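Local coordinates for folylpolyglutamate synthase protein FOLC (Mycobacterium tuberculosis, PDB 2VOS) that probably adds L-glutamate to dihydropteroate and then to the growing gamma-glutamyl tail of tetrahydrofolate, using ATP and magnesium, at residues D22-L34 and S116-E128. Sequence-based numbering, arbitrary orientation.
Sequences DEIASLLQVEHLL and SPAQYVATYREIE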
# COMPACT_ATOMS: atom_id res chain seq x y z
N ASP A 22 -15.49 17.48 -17.82
CA ASP A 22 -14.76 18.72 -17.31
C ASP A 22 -14.24 18.63 -15.88
O ASP A 22 -13.28 19.33 -15.53
CB ASP A 22 -15.62 19.97 -17.38
CG ASP A 22 -14.84 21.25 -16.99
OD1 ASP A 22 -14.12 21.86 -17.86
OD2 ASP A 22 -14.95 21.68 -15.81
N GLU A 23 -14.93 17.83 -15.07
CA GLU A 23 -14.45 17.44 -13.75
C GLU A 23 -13.12 16.72 -13.98
O GLU A 23 -12.13 17.08 -13.38
CB GLU A 23 -15.49 16.53 -13.06
CG GLU A 23 -14.99 15.72 -11.90
CD GLU A 23 -16.10 14.90 -11.17
OE1 GLU A 23 -16.73 14.00 -11.82
OE2 GLU A 23 -16.32 15.18 -9.97
N ILE A 24 -13.12 15.70 -14.85
CA ILE A 24 -11.90 14.93 -15.18
C ILE A 24 -10.85 15.85 -15.79
O ILE A 24 -9.65 15.69 -15.58
CB ILE A 24 -12.13 13.81 -16.25
CG1 ILE A 24 -13.27 12.84 -15.87
CG2 ILE A 24 -10.82 13.06 -16.51
CD1 ILE A 24 -12.98 12.00 -14.64
N ALA A 25 -11.31 16.78 -16.60
CA ALA A 25 -10.37 17.65 -17.27
C ALA A 25 -9.70 18.57 -16.25
O ALA A 25 -8.48 18.77 -16.31
CB ALA A 25 -11.07 18.45 -18.35
N SER A 26 -10.49 19.13 -15.33
CA SER A 26 -9.91 19.97 -14.25
C SER A 26 -8.94 19.16 -13.44
O SER A 26 -7.87 19.63 -13.11
CB SER A 26 -10.99 20.57 -13.32
OG SER A 26 -11.81 21.49 -14.04
N LEU A 27 -9.29 17.93 -13.11
CA LEU A 27 -8.35 17.09 -12.39
C LEU A 27 -7.03 16.95 -13.15
O LEU A 27 -5.95 17.03 -12.57
CB LEU A 27 -8.97 15.72 -12.12
CG LEU A 27 -8.01 14.87 -11.31
CD1 LEU A 27 -8.68 14.17 -10.19
CD2 LEU A 27 -7.39 13.86 -12.19
N LEU A 28 -7.10 16.74 -14.47
CA LEU A 28 -5.86 16.60 -15.27
C LEU A 28 -5.00 17.89 -15.23
O LEU A 28 -3.75 17.86 -15.16
CB LEU A 28 -6.22 16.26 -16.72
CG LEU A 28 -6.80 14.82 -16.79
CD1 LEU A 28 -7.06 14.35 -18.22
CD2 LEU A 28 -5.87 13.86 -16.15
N GLN A 29 -5.67 19.03 -15.27
CA GLN A 29 -4.99 20.31 -15.15
C GLN A 29 -4.22 20.38 -13.82
O GLN A 29 -3.04 20.77 -13.76
CB GLN A 29 -6.05 21.40 -15.13
CG GLN A 29 -5.81 22.64 -15.92
CD GLN A 29 -7.14 23.34 -16.21
OE1 GLN A 29 -7.85 23.78 -15.30
NE2 GLN A 29 -7.49 23.42 -17.48
N VAL A 30 -4.89 20.04 -12.71
CA VAL A 30 -4.18 20.05 -11.43
C VAL A 30 -2.97 19.15 -11.42
O VAL A 30 -1.90 19.55 -10.89
CB VAL A 30 -5.11 19.76 -10.25
CG1 VAL A 30 -4.26 19.52 -8.91
CG2 VAL A 30 -6.16 20.90 -10.12
N GLU A 31 -3.11 17.93 -11.96
CA GLU A 31 -2.01 16.93 -11.90
C GLU A 31 -0.81 17.42 -12.76
O GLU A 31 0.38 17.18 -12.41
CB GLU A 31 -2.47 15.58 -12.45
CG GLU A 31 -3.38 14.86 -11.48
CD GLU A 31 -2.64 14.64 -10.19
OE1 GLU A 31 -1.80 13.74 -10.15
OE2 GLU A 31 -2.89 15.38 -9.22
N HIS A 32 -1.14 18.03 -13.90
CA HIS A 32 -0.10 18.62 -14.79
C HIS A 32 0.76 19.63 -14.01
O HIS A 32 1.98 19.62 -14.12
CB HIS A 32 -0.74 19.28 -16.02
CG HIS A 32 0.26 19.74 -17.05
ND1 HIS A 32 1.18 18.88 -17.64
CD2 HIS A 32 0.50 20.96 -17.59
CE1 HIS A 32 1.93 19.55 -18.50
NE2 HIS A 32 1.54 20.82 -18.48
N LEU A 33 0.12 20.49 -13.20
CA LEU A 33 0.88 21.42 -12.36
C LEU A 33 1.69 20.69 -11.32
O LEU A 33 2.87 21.00 -11.14
CB LEU A 33 -0.02 22.41 -11.59
CG LEU A 33 -0.76 23.44 -12.43
CD1 LEU A 33 -1.59 24.29 -11.45
CD2 LEU A 33 0.22 24.27 -13.24
N LEU A 34 1.05 19.77 -10.58
CA LEU A 34 1.70 19.10 -9.47
C LEU A 34 2.90 18.33 -10.03
O LEU A 34 3.93 18.25 -9.37
CB LEU A 34 0.74 18.15 -8.70
CG LEU A 34 -0.37 18.82 -7.90
CD1 LEU A 34 -1.24 17.78 -7.24
CD2 LEU A 34 0.31 19.62 -6.83
N SER A 116 -14.40 12.79 -5.15
CA SER A 116 -14.60 12.93 -6.62
C SER A 116 -13.53 13.82 -7.23
O SER A 116 -12.82 14.58 -6.52
CB SER A 116 -15.99 13.54 -6.90
OG SER A 116 -15.95 14.87 -6.38
N PRO A 117 -13.35 13.73 -8.54
CA PRO A 117 -12.41 14.64 -9.15
C PRO A 117 -12.75 16.13 -8.80
O PRO A 117 -11.87 16.93 -8.59
CB PRO A 117 -12.61 14.35 -10.67
CG PRO A 117 -12.93 12.81 -10.67
CD PRO A 117 -13.92 12.75 -9.49
N ALA A 118 -14.02 16.51 -8.74
CA ALA A 118 -14.37 17.90 -8.44
C ALA A 118 -13.88 18.32 -7.01
O ALA A 118 -13.31 19.40 -6.79
CB ALA A 118 -15.91 18.05 -8.61
N GLN A 119 -14.06 17.45 -6.03
CA GLN A 119 -13.66 17.73 -4.68
C GLN A 119 -12.15 17.79 -4.62
O GLN A 119 -11.61 18.53 -3.79
CB GLN A 119 -14.12 16.60 -3.77
CG GLN A 119 -15.58 16.76 -3.32
CD GLN A 119 -16.34 15.44 -3.03
OE1 GLN A 119 -15.83 14.30 -3.10
NE2 GLN A 119 -17.61 15.62 -2.72
N TYR A 120 -11.45 16.96 -5.43
CA TYR A 120 -9.97 16.92 -5.38
C TYR A 120 -9.44 18.26 -5.86
O TYR A 120 -8.55 18.87 -5.25
CB TYR A 120 -9.48 15.77 -6.25
CG TYR A 120 -7.98 15.58 -6.43
CD1 TYR A 120 -7.26 14.71 -5.59
CD2 TYR A 120 -7.27 16.23 -7.44
CE1 TYR A 120 -5.86 14.50 -5.76
CE2 TYR A 120 -5.82 16.01 -7.61
CZ TYR A 120 -5.17 15.14 -6.76
OH TYR A 120 -3.81 14.88 -6.89
N VAL A 121 -9.98 18.72 -6.99
CA VAL A 121 -9.64 20.05 -7.54
C VAL A 121 -10.00 21.17 -6.55
O VAL A 121 -9.18 22.04 -6.33
CB VAL A 121 -10.35 20.28 -8.93
CG1 VAL A 121 -10.20 21.69 -9.43
CG2 VAL A 121 -9.80 19.27 -9.95
N ALA A 122 -11.22 21.16 -5.96
CA ALA A 122 -11.61 22.21 -5.01
C ALA A 122 -10.66 22.21 -3.81
O ALA A 122 -10.35 23.25 -3.29
CB ALA A 122 -13.06 21.99 -4.52
N THR A 123 -10.22 21.04 -3.37
CA THR A 123 -9.28 20.97 -2.24
C THR A 123 -7.94 21.61 -2.60
O THR A 123 -7.42 22.40 -1.85
CB THR A 123 -9.10 19.52 -1.75
OG1 THR A 123 -10.40 19.03 -1.37
CG2 THR A 123 -8.21 19.44 -0.53
N TYR A 124 -7.42 21.30 -3.78
CA TYR A 124 -6.18 21.90 -4.25
C TYR A 124 -6.35 23.44 -4.35
O TYR A 124 -5.54 24.21 -3.82
CB TYR A 124 -5.81 21.32 -5.63
CG TYR A 124 -4.66 22.08 -6.21
CD1 TYR A 124 -3.36 21.87 -5.74
CD2 TYR A 124 -4.85 23.03 -7.19
CE1 TYR A 124 -2.29 22.58 -6.22
CE2 TYR A 124 -3.82 23.73 -7.69
CZ TYR A 124 -2.53 23.52 -7.20
OH TYR A 124 -1.47 24.26 -7.69
N ARG A 125 -7.43 23.89 -5.01
CA ARG A 125 -7.66 25.31 -5.19
C ARG A 125 -7.76 26.01 -3.85
O ARG A 125 -7.28 27.13 -3.68
CB ARG A 125 -8.95 25.57 -5.95
CG ARG A 125 -8.94 25.22 -7.46
CD ARG A 125 -10.19 25.90 -8.09
NE ARG A 125 -10.13 25.98 -9.54
CZ ARG A 125 -9.57 26.99 -10.21
NH1 ARG A 125 -9.03 28.01 -9.53
NH2 ARG A 125 -9.56 26.98 -11.54
N GLU A 126 -8.42 25.39 -2.88
CA GLU A 126 -8.58 26.08 -1.60
C GLU A 126 -7.26 26.25 -0.85
O GLU A 126 -7.04 27.30 -0.25
CB GLU A 126 -9.64 25.42 -0.72
CG GLU A 126 -9.11 24.50 0.33
CD GLU A 126 -10.27 23.84 1.12
OE1 GLU A 126 -11.39 24.39 1.10
OE2 GLU A 126 -10.07 22.79 1.73
N ILE A 127 -6.35 25.26 -0.90
CA ILE A 127 -5.04 25.47 -0.27
C ILE A 127 -3.99 26.18 -1.14
O ILE A 127 -3.02 26.73 -0.60
CB ILE A 127 -4.44 24.21 0.34
CG1 ILE A 127 -3.98 23.25 -0.74
CG2 ILE A 127 -5.44 23.53 1.34
CD1 ILE A 127 -3.00 22.18 -0.16
N GLU A 128 -4.22 26.27 -2.45
CA GLU A 128 -3.15 26.73 -3.37
C GLU A 128 -2.55 28.11 -2.98
O GLU A 128 -1.32 28.30 -3.08
CB GLU A 128 -3.65 26.78 -4.82
CG GLU A 128 -2.51 27.09 -5.85
CD GLU A 128 -3.05 27.23 -7.28
OE1 GLU A 128 -3.92 28.07 -7.48
OE2 GLU A 128 -2.58 26.51 -8.20
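Tyr-120 reaches from helix 117-128 into helix 23-34 as a knob, held in a hole made by Leu-27, Val-30, Glu-31 and Leu-34. Its CB already heads for the partner helix, and CG stands anti to the backbone N (chi1 176°), which sends the ring toward helix 23-34. CG and CD2 come up against Leu-27 CD1, with CD2 at 3.7 Å from that methyl. One atom further, CE2 lies 4.1 Å from Val-30 CG1, and both CE2 and CZ lie near Glu-31 OE2. At the tip, OH touches Leu-34 CD1 (3.9 Å) and gives a short 2.6 Å hydrogen bond to Glu-31 OE2, arriving from above the carboxylate plane, while OE1 of the same carboxylate forms a salt bridge with Lys-151. Both oxygens of this buried acid therefore have partners, and the nearby lysine would probably favour its ionised form.

One turn further along its helix, Tyr-124 takes Val-30 CG1 over one ring face, a CH-pi contact 4.0 Å from the centroid; Glu-128 CB lies over the opposite face and Glu-128 OE2 takes the phenol hydrogen bond. At the other end, Glu-23 OE2 accepts from Ala-118 N at 2.9 Å, in the first turn of a helix that starts with the Ser-116/Gln-119 capping box.

Leu-155 and Met-158 of helix 151-165 also back the Tyr-120 ring. This single knob-into-hole, between axes 8.5 Å apart at 39°, packs the first modelled helix against helix 117-140, which follows edge strand 113-114 of the eight-stranded sheet of the Mur-ligase-type ATP-binding fold.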